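Local coordinates for protein D-xylonate dehydratase (Caulobacter crescentus, PDB 5OYN) that catalyses the dehydration of D-xylonate to 2-dehydro-3-deoxy-D-arabinonate in D-xylose degradation, using a [2Fe-2S] cluster and magnesium, and also dehydrates D-gluconate, at residues A[39-42]-A[46-49]; A[84-89]-A[246-251]; A[377-380]-A[384-387]; A[572-575]-A[580-583]. All blocks are in the same frame, centred on the assembly; numbering follows the deposited sequence.

Contact 1 (A[39-42]-A[46-49]). With FES (Fe2/s2 (inorganic) cluster), chain H.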
ATOM      1  N   ARG A  39      11.270  17.484  10.636  1.00 72.55           N
ATOM      2  CA  ARG A  39      11.236  16.480   9.580  1.00 68.68           C
ATOM      3  C   ARG A  39      10.107  15.471   9.759  1.00 68.60           C
ATOM      4  O   ARG A  39       9.570  14.972   8.765  1.00 68.92           O
ATOM      5  CB  ARG A  39      12.572  15.753   9.499  1.00 72.34           C
ATOM      6  CG  ARG A  39      12.841  15.175   8.124  1.00 70.78           C
ATOM      7  CD  ARG A  39      13.038  16.280   7.125  1.00 66.92           C
ATOM      8  NE  ARG A  39      14.069  17.196   7.606  1.00 75.66           N
ATOM      9  CZ  ARG A  39      15.334  17.193   7.193  1.00 79.60           C
ATOM     10  NH1 ARG A  39      15.731  16.319   6.272  1.00 78.59           N
ATOM     11  NH2 ARG A  39      16.205  18.066   7.698  1.00 76.34           N
ATOM     12  N   PHE A  40       9.725  15.162  10.999  1.00 66.12           N
ATOM     13  CA  PHE A  40       8.585  14.286  11.236  1.00 60.22           C
ATOM     14  C   PHE A  40       7.303  14.785  10.587  1.00 57.01           C
ATOM     15  O   PHE A  40       6.291  14.082  10.635  1.00 62.42           O
ATOM     16  CB  PHE A  40       8.345  14.126  12.736  1.00 65.05           C
ATOM     17  CG  PHE A  40       9.007  12.935  13.314  1.00 63.55           C
ATOM     18  CD1 PHE A  40       8.953  11.720  12.658  1.00 66.71           C
ATOM     19  CD2 PHE A  40       9.701  13.022  14.500  1.00 65.30           C
ATOM     20  CE1 PHE A  40       9.569  10.616  13.175  1.00 60.84           C
ATOM     21  CE2 PHE A  40      10.317  11.914  15.026  1.00 69.24           C
ATOM     22  CZ  PHE A  40      10.253  10.712  14.360  1.00 67.88           C
ATOM     23  N   MET A  41       7.300  15.979  10.014  1.00 61.92           N
ATOM     24  CA  MET A  41       6.112  16.507   9.359  1.00 66.13           C
ATOM     25  C   MET A  41       6.233  16.468   7.845  1.00 63.26           C
ATOM     26  O   MET A  41       5.393  17.049   7.152  1.00 64.54           O
ATOM     27  CB  MET A  41       5.837  17.938   9.832  1.00 68.68           C
ATOM     28  CG  MET A  41       5.774  18.092  11.349  1.00 67.89           C
ATOM     29  SD  MET A  41       5.219  19.710  11.919  1.00 79.43           S
ATOM     30  CE  MET A  41       5.095  20.606  10.359  1.00 69.58           C
ATOM     31  N   ASN A  42       7.246  15.784   7.313  1.00 62.57           N
ATOM     32  CA  ASN A  42       7.556  15.919   5.898  1.00 61.86           C
ATOM     33  C   ASN A  42       6.729  14.995   5.018  1.00 61.05           C
ATOM     34  O   ASN A  42       6.833  15.083   3.789  1.00 63.24           O
ATOM     35  CB  ASN A  42       9.071  15.743   5.678  1.00 62.83           C
ATOM     36  CG  ASN A  42       9.502  14.318   5.295  1.00 62.91           C
ATOM     37  OD1 ASN A  42       8.768  13.328   5.445  1.00 60.58           O
ATOM     38  ND2 ASN A  42      10.739  14.223   4.796  1.00 55.88           N
ATOM     39  N   THR A  46       0.546  16.764  11.046  1.00 61.04           N
ATOM     40  CA  THR A  46       0.365  18.150  11.441  1.00 61.32           C
ATOM     41  C   THR A  46       1.090  18.447  12.752  1.00 66.20           C
ATOM     42  O   THR A  46       1.336  17.546  13.562  1.00 58.20           O
ATOM     43  CB  THR A  46      -1.110  18.487  11.609  1.00 59.33           C
ATOM     44  OG1 THR A  46      -1.609  17.881  12.800  1.00 64.49           O
ATOM     45  CG2 THR A  46      -1.907  18.027  10.418  1.00 60.17           C
ATOM     46  N   PRO A  47       1.449  19.711  12.976  1.00 74.30           N
ATOM     47  CA  PRO A  47       2.068  20.065  14.260  1.00 72.80           C
ATOM     48  C   PRO A  47       1.170  19.760  15.446  1.00 71.32           C
ATOM     49  O   PRO A  47       1.666  19.352  16.506  1.00 70.34           O
ATOM     50  CB  PRO A  47       2.339  21.569  14.114  1.00 62.86           C
ATOM     51  CG  PRO A  47       2.324  21.820  12.650  1.00 66.87           C
ATOM     52  CD  PRO A  47       1.330  20.874  12.081  1.00 65.24           C
ATOM     53  N   GLU A  48      -0.149  19.917  15.285  1.00 74.21           N
ATOM     54  CA  GLU A  48      -1.063  19.635  16.385  1.00 68.89           C
ATOM     55  C   GLU A  48      -0.989  18.177  16.812  1.00 69.51           C
ATOM     56  O   GLU A  48      -1.225  17.865  17.980  1.00 74.11           O
ATOM     57  CB  GLU A  48      -2.487  20.019  15.992  1.00 70.53           C
ATOM     58  CG  GLU A  48      -3.311  18.891  15.429  1.00 75.29           C
ATOM     59  CD  GLU A  48      -4.743  19.310  15.151  1.00 85.10           C
ATOM     60  OE1 GLU A  48      -5.676  18.613  15.619  1.00 88.20           O
ATOM     61  OE2 GLU A  48      -4.930  20.342  14.468  1.00 82.34           O
ATOM     62  N   GLU A  49      -0.631  17.278  15.897  1.00 72.10           N
ATOM     63  CA  GLU A  49      -0.461  15.880  16.273  1.00 68.08           C
ATOM     64  C   GLU A  49       0.735  15.706  17.193  1.00 68.01           C
ATOM     65  O   GLU A  49       0.619  15.119  18.274  1.00 79.91           O
ATOM     66  CB  GLU A  49      -0.295  15.016  15.030  1.00 66.28           C
ATOM     67  CG  GLU A  49      -1.592  14.673  14.340  1.00 67.25           C
ATOM     68  CD  GLU A  49      -1.356  14.171  12.940  1.00 64.48           C
ATOM     69  OE1 GLU A  49      -0.907  14.981  12.101  1.00 60.10           O
ATOM     70  OE2 GLU A  49      -1.599  12.965  12.690  1.00 65.87           O
TER
HETATM   71 FE1  FES H 602      17.826  12.934   7.461  1.00 85.64          FE
HETATM   72 FE2  FES H 602      19.194  15.726   7.302  1.00104.74          FE
HETATM   73  S1  FES H 602      17.896  14.707   8.766  1.00 90.78           S
HETATM   74  S2  FES H 602      19.043  13.984   5.957  1.00 85.86           S
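Met41 and Pro47 touch through apolar atoms. The thioether crosses the proline at about a right angle, with Met41 SD 3.7 Å from Pro47 CG, and the bend at its last torsion brings CE to 3.8 Å from that same CG. Leu50, one turn further along helix 47-51, also packs on Met41, while Gln245 of the third subunit lies against it from outside the chain.

The polar contacts are local to each segment. Asn42 N bonds Arg39 O, closing a type I turn after helix 30-39. Thr46 is the N-cap of helix 47-51 and forms a capping box with Glu49: Thr46 N reaches Glu49 OE1 at 2.5 Å, Thr46 OG1 meets the same oxygen at 3.1 Å, and Glu49 N returns a weak bond to Thr46 OG1. A salt bridge from Arg79 of the third subunit further engages OE1.

The contact with the iron-sulfur cluster is made by Arg39, whose side chain packs on the cluster ligand Cys210 of the second subunit. With CG anti to the backbone N (chi1 -155°) and bends at the next two torsions, the guanidinium lays one face over the sulfide S1, Arg39 NH1 standing 3.7 Å from the cluster iron FE2. A leucine in its place would probably leave this side of the cluster without its flat cationic neighbour and open a gap at the subunit boundary.

Contact 2 (A[84-89]-A[246-251])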
ATOM      1  N   ILE A  84      -4.724   2.518  17.656  1.00 45.92           N
ATOM      2  CA  ILE A  84      -3.994   3.595  18.315  1.00 44.33           C
ATOM      3  C   ILE A  84      -4.699   4.935  18.148  1.00 52.66           C
ATOM      4  O   ILE A  84      -4.793   5.725  19.095  1.00 56.84           O
ATOM      5  CB  ILE A  84      -2.564   3.659  17.765  1.00 48.16           C
ATOM      6  CG1 ILE A  84      -1.805   2.379  18.104  1.00 43.71           C
ATOM      7  CG2 ILE A  84      -1.867   4.935  18.226  1.00 44.93           C
ATOM      8  CD1 ILE A  84      -0.456   2.284  17.398  1.00 45.71           C
ATOM      9  N   ARG A  85      -5.195   5.225  16.942  1.00 52.29           N
ATOM     10  CA  ARG A  85      -5.759   6.551  16.706  1.00 53.56           C
ATOM     11  C   ARG A  85      -7.141   6.714  17.327  1.00 54.27           C
ATOM     12  O   ARG A  85      -7.466   7.792  17.839  1.00 58.77           O
ATOM     13  CB  ARG A  85      -5.803   6.857  15.206  1.00 52.53           C
ATOM     14  CG  ARG A  85      -4.776   7.898  14.853  1.00 55.14           C
ATOM     15  CD  ARG A  85      -4.645   8.120  13.381  1.00 58.25           C
ATOM     16  NE  ARG A  85      -3.262   8.416  13.020  1.00 58.70           N
ATOM     17  CZ  ARG A  85      -2.664   9.586  13.238  1.00 57.93           C
ATOM     18  NH1 ARG A  85      -3.332  10.578  13.816  1.00 57.83           N
ATOM     19  NH2 ARG A  85      -1.395   9.765  12.875  1.00 56.94           N
ATOM     20  N   ASP A  86      -7.980   5.679  17.273  1.00 53.95           N
ATOM     21  CA  ASP A  86      -9.276   5.777  17.935  1.00 62.75           C
ATOM     22  C   ASP A  86      -9.089   6.039  19.414  1.00 57.97           C
ATOM     23  O   ASP A  86      -9.824   6.825  20.025  1.00 60.54           O
ATOM     24  CB  ASP A  86     -10.094   4.499  17.726  1.00 61.88           C
ATOM     25  CG  ASP A  86     -10.824   4.485  16.396  1.00 65.53           C
ATOM     26  OD1 ASP A  86     -10.413   5.242  15.479  1.00 69.28           O
ATOM     27  OD2 ASP A  86     -11.811   3.722  16.268  1.00 67.05           O
ATOM     28  N   ALA A  87      -8.070   5.428  19.985  1.00 54.49           N
ATOM     29  CA  ALA A  87      -7.854   5.436  21.414  1.00 58.55           C
ATOM     30  C   ALA A  87      -7.024   6.625  21.874  1.00 59.54           C
ATOM     31  O   ALA A  87      -6.894   6.837  23.087  1.00 69.35           O
ATOM     32  CB  ALA A  87      -7.195   4.111  21.828  1.00 49.53           C
ATOM     33  N   GLY A  88      -6.454   7.391  20.951  1.00 51.00           N
ATOM     34  CA  GLY A  88      -5.837   8.657  21.272  1.00 49.68           C
ATOM     35  C   GLY A  88      -4.327   8.743  21.249  1.00 49.31           C
ATOM     36  O   GLY A  88      -3.783   9.660  21.853  1.00 56.64           O
ATOM     37  N   GLY A  89      -3.635   7.817  20.588  1.00 52.92           N
ATOM     38  CA  GLY A  89      -2.210   7.917  20.378  1.00 47.84           C
ATOM     39  C   GLY A  89      -1.874   8.271  18.935  1.00 53.01           C
ATOM     40  O   GLY A  89      -2.733   8.432  18.065  1.00 50.58           O
ATOM     41  N   MET A 246      -8.252  -8.419  16.212  1.00 45.65           N
ATOM     42  CA  MET A 246      -7.337  -8.437  17.337  1.00 47.58           C
ATOM     43  C   MET A 246      -6.270  -7.367  17.171  1.00 46.86           C
ATOM     44  O   MET A 246      -5.853  -6.732  18.148  1.00 48.85           O
ATOM     45  CB  MET A 246      -6.706  -9.822  17.475  1.00 46.50           C
ATOM     46  CG  MET A 246      -5.557  -9.874  18.449  1.00 48.02           C
ATOM     47  SD  MET A 246      -6.168  -9.808  20.151  1.00 56.82           S
ATOM     48  CE  MET A 246      -7.295 -11.198  20.204  1.00 48.63           C
ATOM     49  N   ALA A 247      -5.827  -7.138  15.937  1.00 46.92           N
ATOM     50  CA  ALA A 247      -4.799  -6.127  15.721  1.00 49.12           C
ATOM     51  C   ALA A 247      -5.324  -4.745  16.082  1.00 48.59           C
ATOM     52  O   ALA A 247      -4.600  -3.931  16.662  1.00 49.69           O
ATOM     53  CB  ALA A 247      -4.311  -6.171  14.273  1.00 43.96           C
ATOM     54  N   TYR A 248      -6.595  -4.477  15.775  1.00 47.05           N
ATOM     55  CA  TYR A 248      -7.222  -3.222  16.178  1.00 48.38           C
ATOM     56  C   TYR A 248      -7.260  -3.083  17.697  1.00 52.77           C
ATOM     57  O   TYR A 248      -6.796  -2.078  18.253  1.00 51.49           O
ATOM     58  CB  TYR A 248      -8.631  -3.142  15.596  1.00 45.37           C
ATOM     59  CG  TYR A 248      -9.414  -1.922  16.011  1.00 51.34           C
ATOM     60  CD1 TYR A 248      -9.190  -0.676  15.406  1.00 57.70           C
ATOM     61  CD2 TYR A 248     -10.392  -2.008  16.982  1.00 50.00           C
ATOM     62  CE1 TYR A 248      -9.920   0.452  15.773  1.00 50.88           C
ATOM     63  CE2 TYR A 248     -11.123  -0.896  17.353  1.00 55.74           C
ATOM     64  CZ  TYR A 248     -10.885   0.325  16.748  1.00 55.19           C
ATOM     65  OH  TYR A 248     -11.622   1.410  17.145  1.00 61.15           O
ATOM     66  N   LYS A 249      -7.814  -4.088  18.391  1.00 51.89           N
ATOM     67  CA  LYS A 249      -7.939  -3.988  19.842  1.00 51.26           C
ATOM     68  C   LYS A 249      -6.578  -3.875  20.515  1.00 50.60           C
ATOM     69  O   LYS A 249      -6.442  -3.174  21.525  1.00 50.15           O
ATOM     70  CB  LYS A 249      -8.736  -5.168  20.381  1.00 47.26           C
ATOM     71  CG  LYS A 249     -10.242  -4.911  20.234  1.00 53.89           C
ATOM     72  CD  LYS A 249     -11.013  -6.191  19.961  1.00 65.25           C
ATOM     73  CE  LYS A 249     -12.471  -5.889  19.580  1.00 74.15           C
ATOM     74  NZ  LYS A 249     -13.156  -6.989  18.787  1.00 63.88           N
ATOM     75  N   THR A 250      -5.551  -4.501  19.949  1.00 49.78           N
ATOM     76  CA  THR A 250      -4.212  -4.315  20.488  1.00 43.76           C
ATOM     77  C   THR A 250      -3.759  -2.871  20.334  1.00 48.36           C
ATOM     78  O   THR A 250      -3.083  -2.327  21.214  1.00 49.20           O
ATOM     79  CB  THR A 250      -3.235  -5.268  19.815  1.00 42.84           C
ATOM     80  OG1 THR A 250      -3.652  -6.624  20.055  1.00 43.28           O
ATOM     81  CG2 THR A 250      -1.848  -5.069  20.376  1.00 43.70           C
ATOM     82  N   GLY A 251      -4.148  -2.219  19.242  1.00 50.01           N
ATOM     83  CA  GLY A 251      -3.776  -0.823  19.070  1.00 47.17           C
ATOM     84  C   GLY A 251      -4.476   0.085  20.061  1.00 47.52           C
ATOM     85  O   GLY A 251      -3.874   1.019  20.599  1.00 46.57           O
TER
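Ile84 meets Gly251 where two helices come close, their CA atoms 4.5 Å apart. The glycine carbonyl lies against the isoleucine backbone: Ile84 CA directs a C-H toward Gly251 O at 3.4 Å, and Ile84 CG1 rests 3.5 Å from that oxygen. Having no side chain, Gly251 lets the backbones approach this closely. Ile84 also packs on Ile254 and Val255 of helix 241-259.

Two residues on, Asp86 accepts a hydrogen bond from Tyr248, OH to OD2 at 2.5 Å. The tyrosine CG is anti to the backbone N (chi1 177°), which sends the ring across to helix 73-87; OD2 sits at the ring edge, in its plane, and the carboxylate stands almost perpendicular to it (88°). Arg85 and Lys54 of the third subunit bridge to the same OD2. A phenylalanine in place of Tyr248 would probably deprive Asp86 OD2 of its donor, leaving helix 241-259 without this polar tie to helix 73-87.

At Gly88 positive phi ends the helix in a Schellman motif, Gly89 N bonding Ile84 O at 2.8 Å. Helix 73-87 thus passes into strand 90-95, completing a beta-alpha-beta crossover from strand 56-61 in the parallel sheet, with helix 241-259 packed against its strand 155-159.

Contact 3 (A[377-380]-A[384-387])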
ATOM      1  N   VAL A 377      -9.485 -31.895  20.572  1.00 47.87           N
ATOM      2  CA  VAL A 377      -8.318 -31.087  20.258  1.00 52.57           C
ATOM      3  C   VAL A 377      -7.592 -30.666  21.523  1.00 51.96           C
ATOM      4  O   VAL A 377      -6.361 -30.749  21.609  1.00 51.28           O
ATOM      5  CB  VAL A 377      -8.709 -29.842  19.415  1.00 51.70           C
ATOM      6  CG1 VAL A 377      -7.479 -29.057  18.990  1.00 38.59           C
ATOM      7  CG2 VAL A 377      -9.545 -30.257  18.235  1.00 50.10           C
ATOM      8  N   ILE A 378      -8.337 -30.191  22.512  1.00 53.90           N
ATOM      9  CA  ILE A 378      -7.783 -29.834  23.810  1.00 58.04           C
ATOM     10  C   ILE A 378      -8.376 -30.794  24.834  1.00 55.49           C
ATOM     11  O   ILE A 378      -9.545 -30.671  25.222  1.00 55.58           O
ATOM     12  CB  ILE A 378      -8.059 -28.376  24.163  1.00 55.67           C
ATOM     13  CG1 ILE A 378      -7.361 -27.483  23.133  1.00 51.27           C
ATOM     14  CG2 ILE A 378      -7.597 -28.104  25.583  1.00 51.47           C
ATOM     15  CD1 ILE A 378      -7.687 -26.012  23.269  1.00 50.44           C
ATOM     16  N   PHE A 379      -7.570 -31.761  25.266  1.00 59.13           N
ATOM     17  CA  PHE A 379      -8.037 -32.811  26.159  1.00 60.84           C
ATOM     18  C   PHE A 379      -8.198 -32.304  27.587  1.00 57.12           C
ATOM     19  O   PHE A 379      -7.550 -31.325  27.995  1.00 51.22           O
ATOM     20  CB  PHE A 379      -7.073 -33.988  26.129  1.00 58.09           C
ATOM     21  CG  PHE A 379      -7.272 -34.892  24.954  1.00 60.54           C
ATOM     22  CD1 PHE A 379      -7.664 -34.377  23.721  1.00 60.73           C
ATOM     23  CD2 PHE A 379      -7.071 -36.251  25.073  1.00 57.89           C
ATOM     24  CE1 PHE A 379      -7.847 -35.211  22.629  1.00 54.88           C
ATOM     25  CE2 PHE A 379      -7.254 -37.090  23.995  1.00 57.75           C
ATOM     26  CZ  PHE A 379      -7.644 -36.569  22.769  1.00 61.46           C
ATOM     27  N   PRO A 380      -9.077 -32.945  28.365  1.00 61.39           N
ATOM     28  CA  PRO A 380      -9.190 -32.593  29.787  1.00 60.42           C
ATOM     29  C   PRO A 380      -7.948 -33.037  30.539  1.00 58.90           C
ATOM     30  O   PRO A 380      -7.338 -34.060  30.218  1.00 61.26           O
ATOM     31  CB  PRO A 380     -10.445 -33.344  30.249  1.00 51.60           C
ATOM     32  CG  PRO A 380     -10.580 -34.476  29.301  1.00 52.28           C
ATOM     33  CD  PRO A 380      -9.991 -34.037  27.988  1.00 56.70           C
ATOM     34  N   PRO A 384      -5.958 -37.007  29.782  1.00 70.53           N
ATOM     35  CA  PRO A 384      -5.215 -36.304  28.735  1.00 61.30           C
ATOM     36  C   PRO A 384      -4.718 -37.230  27.640  1.00 63.89           C
ATOM     37  O   PRO A 384      -5.177 -38.367  27.505  1.00 63.95           O
ATOM     38  CB  PRO A 384      -4.049 -35.695  29.513  1.00 65.04           C
ATOM     39  CG  PRO A 384      -3.751 -36.737  30.529  1.00 62.50           C
ATOM     40  CD  PRO A 384      -5.066 -37.406  30.884  1.00 62.24           C
ATOM     41  N   LEU A 385      -3.770 -36.743  26.849  1.00 65.70           N
ATOM     42  CA  LEU A 385      -3.261 -37.490  25.707  1.00 66.15           C
ATOM     43  C   LEU A 385      -2.079 -38.353  26.072  1.00 65.98           C
ATOM     44  O   LEU A 385      -1.873 -39.408  25.459  1.00 68.53           O
ATOM     45  CB  LEU A 385      -2.819 -36.529  24.602  1.00 65.18           C
ATOM     46  CG  LEU A 385      -3.795 -36.126  23.514  1.00 62.13           C
ATOM     47  CD1 LEU A 385      -3.135 -35.015  22.742  1.00 63.76           C
ATOM     48  CD2 LEU A 385      -4.096 -37.308  22.607  1.00 61.33           C
ATOM     49  N   ALA A 386      -1.287 -37.887  27.033  1.00 64.77           N
ATOM     50  CA  ALA A 386      -0.049 -38.492  27.486  1.00 62.18           C
ATOM     51  C   ALA A 386       0.315 -37.817  28.791  1.00 70.09           C
ATOM     52  O   ALA A 386       0.102 -36.609  28.942  1.00 66.58           O
ATOM     53  CB  ALA A 386       1.088 -38.317  26.471  1.00 58.11           C
ATOM     54  N   GLU A 387       0.837 -38.595  29.737  1.00 70.80           N
ATOM     55  CA  GLU A 387       1.293 -37.997  30.976  1.00 69.53           C
ATOM     56  C   GLU A 387       2.770 -37.623  30.862  1.00 64.85           C
ATOM     57  O   GLU A 387       3.434 -37.920  29.865  1.00 62.08           O
ATOM     58  CB  GLU A 387       1.020 -38.935  32.148  1.00 66.30           C
ATOM     59  CG  GLU A 387      -0.455 -38.991  32.511  1.00 69.81           C
ATOM     60  CD  GLU A 387      -0.815 -40.223  33.328  1.00 98.40           C
ATOM     61  OE1 GLU A 387       0.013 -40.640  34.183  1.00100.94           O
ATOM     62  OE2 GLU A 387      -1.926 -40.777  33.108  1.00100.96           O
TER
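Phe379 and Leu385 make a CH-pi contact within the irregular loop that runs from helix 363-367 to strand 392-393, in the C-terminal family region. The chain doubles back between the two residues, bringing the CA atoms of Phe379 and Pro384 to 5.2 Å, and no hydrogen bond joins the two segments. Both are instead tied to a neighbouring part of the chain: Phe379 bonds by its backbone to Ile318, and Leu385 to Leu317.

Leu385 approaches one face of the phenyl ring. Its CG lies 3.7 Å from the centroid of the Phe379 ring and 16° off the ring normal, displaced toward the rim on the CD2-CE2 side. The two side chains cross at about a right angle; Leu385 CD2 projects beyond the rim at the CE2-CZ bond, 3.5 Å from Phe379 CE2. With Phe379 CG beside the backbone N (chi1 -81°), the ring reaches across the loop to meet this branch.

The backbone of Pro384 adds to the contact, its carbonyl carbon 3.6 Å from Phe379 CD2. Pro316 packs on the same proline. Where the loop turns, Pro380 O faces Pro384 N at 3.3 Å, but this tertiary amide nitrogen carries no hydrogen, and Pro384 CB lies 3.7 Å from that oxygen.

Contact 4 (A[572-575]-A[580-583]); sequences HASQ and GVLE
The carboxylate of Glu583 sets OE1 against the side chain of Ser574, 3.4 Å from its CB, while OE2 forms a salt bridge with Arg298 of helix 289-299. The imidazole of His572 leads away from the opposite segment and meets the ring of Phe584 with the two planes steeply inclined. It is His572 CB that touches across, 3.9 Å from Leu582 CD2. The amide of Gln575 has its partner outside the two segments, NE2 bonding Glu513 OE2.

Backbone bonds carry most of the contact. Glu583 N reaches His572 O at 2.9 Å in an almost straight bond (175°), and Ser574 N reaches Val581 O at 2.8 Å. Further along, Gln575 O accepts two donors from one face of its plane: Ser574 OG at 2.8 Å, and Gly580 N at 3.0 Å, the latter well above the carbonyl plane (63°). Ser574 OG in turn accepts from Val581 N at 3.2 Å, so this hydroxyl joins both segments between the Ser574-Val581 bond and the Gln575-Gly580 bond; Thr578 OG1 is also hydrogen-bonded to Ser574 OG. Val581 and Leu582 direct their CB atoms away, packing respectively on Arg112 and Asn113 of helix 109-125.

Ala573 and Leu582, their CA atoms 4.7 Å apart, lie between the first two bonds as a non-hydrogen-bonded pair. This is a single antiparallel beta bridge, closing the loop that joins helix 564-572 to helix 583-586.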
ATOM      1  N   HIS A 572      30.492 -12.822  22.901  1.00 69.37           N
ATOM      2  CA  HIS A 572      29.648 -12.477  24.042  1.00 70.59           C
ATOM      3  C   HIS A 572      28.469 -13.422  24.286  1.00 68.28           C
ATOM      4  O   HIS A 572      27.761 -13.256  25.287  1.00 67.09           O
ATOM      5  CB  HIS A 572      29.120 -11.048  23.884  1.00 66.12           C
ATOM      6  CG  HIS A 572      30.192 -10.022  23.696  1.00 73.83           C
ATOM      7  ND1 HIS A 572      30.660  -9.235  24.728  1.00 74.48           N
ATOM      8  CD2 HIS A 572      30.874  -9.636  22.591  1.00 74.96           C
ATOM      9  CE1 HIS A 572      31.587  -8.411  24.267  1.00 72.72           C
ATOM     10  NE2 HIS A 572      31.736  -8.633  22.974  1.00 76.39           N
ATOM     11  N   ALA A 573      28.228 -14.400  23.419  1.00 68.94           N
ATOM     12  CA  ALA A 573      27.075 -15.278  23.591  1.00 71.53           C
ATOM     13  C   ALA A 573      27.311 -16.303  24.700  1.00 69.25           C
ATOM     14  O   ALA A 573      28.354 -16.963  24.744  1.00 67.77           O
ATOM     15  CB  ALA A 573      26.741 -15.996  22.282  1.00 63.89           C
ATOM     16  N   SER A 574      26.322 -16.438  25.583  1.00 67.64           N
ATOM     17  CA  SER A 574      26.288 -17.459  26.617  1.00 65.80           C
ATOM     18  C   SER A 574      25.910 -18.812  26.020  1.00 65.71           C
ATOM     19  O   SER A 574      25.732 -18.960  24.812  1.00 75.52           O
ATOM     20  CB  SER A 574      25.296 -17.064  27.705  1.00 72.50           C
ATOM     21  OG  SER A 574      24.021 -17.635  27.467  1.00 72.97           O
ATOM     22  N   GLN A 575      25.766 -19.814  26.868  1.00 66.31           N
ATOM     23  CA  GLN A 575      25.232 -21.083  26.406  1.00 68.10           C
ATOM     24  C   GLN A 575      23.722 -21.111  26.603  1.00 68.80           C
ATOM     25  O   GLN A 575      23.156 -20.308  27.356  1.00 69.80           O
ATOM     26  CB  GLN A 575      25.887 -22.260  27.139  1.00 66.91           C
ATOM     27  CG  GLN A 575      27.381 -22.346  26.955  1.00 58.44           C
ATOM     28  CD  GLN A 575      27.751 -23.052  25.662  1.00 68.11           C
ATOM     29  OE1 GLN A 575      27.561 -24.267  25.525  1.00 67.08           O
ATOM     30  NE2 GLN A 575      28.269 -22.285  24.695  1.00 66.10           N
ATOM     31  N   GLY A 580      21.491 -18.476  25.593  1.00 66.25           N
ATOM     32  CA  GLY A 580      22.342 -17.940  24.545  1.00 64.62           C
ATOM     33  C   GLY A 580      22.232 -16.437  24.378  1.00 70.10           C
ATOM     34  O   GLY A 580      22.006 -15.936  23.266  1.00 68.91           O
ATOM     35  N   VAL A 581      22.348 -15.718  25.496  1.00 66.50           N
ATOM     36  CA  VAL A 581      22.188 -14.275  25.516  1.00 66.19           C
ATOM     37  C   VAL A 581      23.550 -13.618  25.355  1.00 71.15           C
ATOM     38  O   VAL A 581      24.597 -14.228  25.599  1.00 71.54           O
ATOM     39  CB  VAL A 581      21.506 -13.797  26.814  1.00 67.39           C
ATOM     40  CG1 VAL A 581      20.256 -14.606  27.094  1.00 66.65           C
ATOM     41  CG2 VAL A 581      22.476 -13.885  27.979  1.00 71.28           C
ATOM     42  N   LEU A 582      23.535 -12.354  24.925  1.00 70.85           N
ATOM     43  CA  LEU A 582      24.705 -11.490  25.036  1.00 66.95           C
ATOM     44  C   LEU A 582      24.931 -11.231  26.519  1.00 73.82           C
ATOM     45  O   LEU A 582      24.207 -10.449  27.143  1.00 70.11           O
ATOM     46  CB  LEU A 582      24.493 -10.196  24.270  1.00 65.57           C
ATOM     47  CG  LEU A 582      24.401 -10.393  22.761  1.00 64.51           C
ATOM     48  CD1 LEU A 582      24.383  -9.043  22.031  1.00 58.00           C
ATOM     49  CD2 LEU A 582      25.557 -11.259  22.300  1.00 62.10           C
ATOM     50  N   GLU A 583      25.937 -11.909  27.087  1.00 74.23           N
ATOM     51  CA  GLU A 583      26.084 -11.961  28.538  1.00 70.62           C
ATOM     52  C   GLU A 583      26.325 -10.573  29.133  1.00 73.08           C
ATOM     53  O   GLU A 583      25.791 -10.243  30.200  1.00 70.24           O
ATOM     54  CB  GLU A 583      27.211 -12.926  28.896  1.00 66.76           C
ATOM     55  CG  GLU A 583      27.307 -13.224  30.374  1.00 75.39           C
ATOM     56  CD  GLU A 583      26.349 -14.309  30.824  1.00 81.56           C
ATOM     57  OE1 GLU A 583      26.574 -15.491  30.480  1.00 84.45           O
ATOM     58  OE2 GLU A 583      25.367 -13.981  31.525  1.00 80.68           O
TER

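In the fold
Contacts 1, 2 and 4 are buried, whereas contact 3 lies at the surface. Contacts 1 and 2, with centres about 20 Å apart, are joined by the Glu49-Arg85 salt bridge and both touch the third subunit, several of their salt bridges crossing to it; contact 1 also borders the second subunit and a cluster. Contacts 3 and 4 touch no other chain, sit on opposite sides of the chain's centre and each close a short loop, one with an aromatic face and prolines, the other with backbone hydrogen bonds. Contact 2 alone brings together elements far apart in sequence, helices 73-87 and 241-259; the others span a few residues.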